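Local coordinates for protein Bd0816 (Bdellovibrio bacteriovorus HD100, PDB 5CER) that probably acts as a serine-type D-Ala-D-Ala carboxypeptidase of the peptidase S13 family, within the beta-lactamase clan, at residues 307-312 with 367-372. The protein carries 2 engineered substitutions. Sequence-based numbering, arbitrary orientation.
Sequences DNFGGN and NKISQL
Asn312 and Ser370 meet in a largely polar, water-bridged packing contact between the loop leading into strand 317-324 and helix 356-375, which lies against the six-stranded antiparallel sheet that contains strands 317-324 and 327-336. The two residues also form the nearest backbone approach of the segments, with Asn312 CA 5.9 Å from Ser370 CA. The Asn312 amide lies along one side of Ser370: OD1 comes to 3.2 Å from Ser370 CA, while ND2 reaches past it to the helix backbone. That second branch makes a weak hydrogen bond, Asn312 ND2 to Ser370 O at 3.5 Å, though the N-H...O angle of 158° is fairly straight. CG of Asn312 sits between its backbone N and carbonyl carbon (chi1 60°), a torsion that swings the amide across to the helix.

A water molecule bridges Gly310 O, Asn312 OD1 and Ser370 OG. It donates to Gly310 O at 3.0 Å and, weakly, to Asn312 OD1, and it lies 2.6 Å from Ser370 OG in a hydrogen bond of undecided direction. Ser370 OG is also bonded to Lys366 O one turn earlier. The chain of another protein bonds Ser370 OG, Gly310 N and the Asn312 backbone, so the contact borders an interface. Gly311 (phi 90°, psi -169°) leaves room for the hydroxyl: a side chain leaving its CA would head for Ser370 OG.

On the side of the sheet, where Met317 and Leu330 lie, the ring of Phe309 reaches Ile369 obliquely, CE1 lying 4.3 Å from Ile369 CG2. Lys366 makes a cation-pi contact with this ring.

The direct polar link is thus a single weak bond, supplemented by one bridging water and one apolar contact, and the hydroxyl's several partners probably fix its orientation.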
ATOM      1  N   ASP A 307      -1.583  -8.389  -0.317  1.00 26.95           N
ATOM      2  CA  ASP A 307      -1.845  -9.486   0.575  1.00 29.42           C
ATOM      3  C   ASP A 307      -2.950 -10.437   0.070  1.00 29.56           C
ATOM      4  O   ASP A 307      -2.859 -11.638   0.240  1.00 28.67           O
ATOM      5  CB  ASP A 307      -2.228  -8.890   1.960  1.00 32.28           C
ATOM      6  CG  ASP A 307      -2.495  -9.962   3.050  1.00 36.06           C
ATOM      7  OD1 ASP A 307      -1.980 -11.137   2.941  1.00 37.67           O
ATOM      8  OD2 ASP A 307      -3.233  -9.590   4.021  1.00 39.34           O
ATOM      9  N   ASN A 308      -4.009  -9.887  -0.523  1.00 30.25           N
ATOM     10  CA  ASN A 308      -5.193 -10.658  -0.953  1.00 30.97           C
ATOM     11  C   ASN A 308      -5.432 -10.602  -2.455  1.00 31.67           C
ATOM     12  O   ASN A 308      -6.567 -10.628  -2.932  1.00 31.94           O
ATOM     13  CB  ASN A 308      -6.394 -10.118  -0.194  1.00 31.53           C
ATOM     14  CG  ASN A 308      -6.227 -10.264   1.289  1.00 31.82           C
ATOM     15  OD1 ASN A 308      -5.891 -11.319   1.765  1.00 35.27           O
ATOM     16  ND2 ASN A 308      -6.389  -9.183   2.013  1.00 32.17           N
ATOM     17  N   PHE A 309      -4.336 -10.538  -3.199  1.00 36.71           N
ATOM     18  CA  PHE A 309      -4.359 -10.617  -4.646  1.00 37.42           C
ATOM     19  C   PHE A 309      -4.382 -12.118  -4.947  1.00 40.01           C
ATOM     20  O   PHE A 309      -3.359 -12.728  -5.206  1.00 47.81           O
ATOM     21  CB  PHE A 309      -3.096  -9.968  -5.212  1.00 34.41           C
ATOM     22  CG  PHE A 309      -3.205  -9.598  -6.630  1.00 32.34           C
ATOM     23  CD1 PHE A 309      -3.151 -10.558  -7.627  1.00 31.75           C
ATOM     24  CD2 PHE A 309      -3.346  -8.249  -6.992  1.00 30.74           C
ATOM     25  CE1 PHE A 309      -3.242 -10.183  -8.971  1.00 31.04           C
ATOM     26  CE2 PHE A 309      -3.442  -7.881  -8.319  1.00 29.70           C
ATOM     27  CZ  PHE A 309      -3.386  -8.851  -9.316  1.00 28.92           C
ATOM     28  N   GLY A 310      -5.538 -12.741  -4.878  1.00 40.66           N
ATOM     29  CA  GLY A 310      -5.608 -14.188  -5.107  1.00 40.70           C
ATOM     30  C   GLY A 310      -5.475 -14.539  -6.569  1.00 38.36           C
ATOM     31  O   GLY A 310      -5.157 -13.691  -7.424  1.00 38.29           O
ATOM     32  N   GLY A 311      -5.865 -15.760  -6.869  1.00 38.06           N
ATOM     33  CA  GLY A 311      -5.726 -16.310  -8.214  1.00 36.67           C
ATOM     34  C   GLY A 311      -4.385 -16.983  -8.338  1.00 36.49           C
ATOM     35  O   GLY A 311      -3.642 -17.100  -7.370  1.00 37.36           O
ATOM     36  N   ASN A 312      -4.037 -17.335  -9.572  1.00 34.74           N
ATOM     37  CA  ASN A 312      -2.756 -17.964  -9.860  1.00 33.17           C
ATOM     38  C   ASN A 312      -1.528 -17.018  -9.747  1.00 29.67           C
ATOM     39  O   ASN A 312      -0.398 -17.466  -9.875  1.00 28.94           O
ATOM     40  CB  ASN A 312      -2.810 -18.715 -11.207  1.00 32.67           C
ATOM     41  CG  ASN A 312      -3.134 -17.807 -12.353  1.00 31.33           C
ATOM     42  OD1 ASN A 312      -2.931 -16.590 -12.276  1.00 28.85           O
ATOM     43  ND2 ASN A 312      -3.681 -18.380 -13.422  1.00 32.26           N
ATOM     44  N   ASN A 367      -7.916 -10.662 -13.099  1.00 65.02           N
ATOM     45  CA  ASN A 367      -8.221 -11.633 -14.119  1.00 64.96           C
ATOM     46  C   ASN A 367      -7.321 -11.489 -15.336  1.00 64.58           C
ATOM     47  O   ASN A 367      -6.948 -12.487 -15.952  1.00 62.73           O
ATOM     48  CB  ASN A 367      -9.704 -11.565 -14.488  1.00 69.98           C
ATOM     49  CG  ASN A 367     -10.619 -12.046 -13.367  1.00 70.56           C
ATOM     50  OD1 ASN A 367     -10.187 -12.685 -12.364  1.00 67.40           O
ATOM     51  ND2 ASN A 367     -11.880 -11.792 -13.540  1.00 75.18           N
ATOM     52  N   LYS A 368      -6.912 -10.264 -15.628  1.00 67.05           N
ATOM     53  CA  LYS A 368      -5.985 -10.021 -16.721  1.00 67.84           C
ATOM     54  C   LYS A 368      -4.648 -10.632 -16.425  1.00 61.97           C
ATOM     55  O   LYS A 368      -4.099 -11.335 -17.243  1.00 62.02           O
ATOM     56  CB  LYS A 368      -5.829  -8.537 -16.954  1.00 75.10           C
ATOM     57  CG  LYS A 368      -5.794  -8.148 -18.417  1.00 83.10           C
ATOM     58  CD  LYS A 368      -6.009  -6.644 -18.558  1.00 92.29           C
ATOM     59  CE  LYS A 368      -6.940  -6.195 -19.669  1.00 99.55           C
ATOM     60  NZ  LYS A 368      -7.852  -7.174 -20.276  1.00103.47           N
ATOM     61  N   ILE A 369      -4.152 -10.419 -15.211  1.00 59.17           N
ATOM     62  CA  ILE A 369      -2.909 -11.066 -14.744  1.00 53.51           C
ATOM     63  C   ILE A 369      -2.983 -12.585 -14.789  1.00 49.69           C
ATOM     64  O   ILE A 369      -2.059 -13.231 -15.285  1.00 48.55           O
ATOM     65  CB  ILE A 369      -2.521 -10.593 -13.315  1.00 51.04           C
ATOM     66  CG1 ILE A 369      -1.986  -9.176 -13.375  1.00 53.39           C
ATOM     67  CG2 ILE A 369      -1.486 -11.507 -12.650  1.00 47.06           C
ATOM     68  CD1 ILE A 369      -0.709  -9.010 -14.176  1.00 53.33           C
ATOM     69  N   SER A 370      -4.081 -13.147 -14.297  1.00 49.52           N
ATOM     70  CA  SER A 370      -4.294 -14.591 -14.389  1.00 48.22           C
ATOM     71  C   SER A 370      -4.243 -15.112 -15.837  1.00 49.33           C
ATOM     72  O   SER A 370      -3.670 -16.164 -16.094  1.00 46.50           O
ATOM     73  CB  SER A 370      -5.590 -15.000 -13.714  1.00 49.33           C
ATOM     74  OG  SER A 370      -5.570 -14.616 -12.348  1.00 48.78           O
ATOM     75  N   GLN A 371      -4.874 -14.381 -16.748  1.00 54.16           N
ATOM     76  CA  GLN A 371      -4.883 -14.740 -18.147  1.00 58.63           C
ATOM     77  C   GLN A 371      -3.475 -14.748 -18.727  1.00 57.68           C
ATOM     78  O   GLN A 371      -3.072 -15.733 -19.401  1.00 56.34           O
ATOM     79  CB  GLN A 371      -5.795 -13.796 -18.914  1.00 65.71           C
ATOM     80  CG  GLN A 371      -6.126 -14.265 -20.342  1.00 71.20           C
ATOM     81  CD  GLN A 371      -6.678 -15.712 -20.424  1.00 71.55           C
ATOM     82  OE1 GLN A 371      -7.573 -16.100 -19.666  1.00 69.96           O
ATOM     83  NE2 GLN A 371      -6.147 -16.496 -21.368  1.00 73.26           N
ATOM     84  N   LEU A 372      -2.700 -13.702 -18.422  1.00 56.32           N
ATOM     85  CA  LEU A 372      -1.311 -13.644 -18.875  1.00 55.63           C
ATOM     86  C   LEU A 372      -0.527 -14.820 -18.329  1.00 51.43           C
ATOM     87  O   LEU A 372       0.244 -15.458 -19.059  1.00 53.03           O
ATOM     88  CB  LEU A 372      -0.637 -12.382 -18.369  1.00 56.79           C
ATOM     89  CG  LEU A 372      -1.030 -11.017 -18.915  1.00 61.76           C
ATOM     90  CD1 LEU A 372      -0.243  -9.885 -18.296  1.00 62.83           C
ATOM     91  CD2 LEU A 372      -0.900 -10.940 -20.445  1.00 66.69           C
TER
HETATM   92  O   HOH W   1      -4.086 -14.277 -10.203  1.00 22.20           O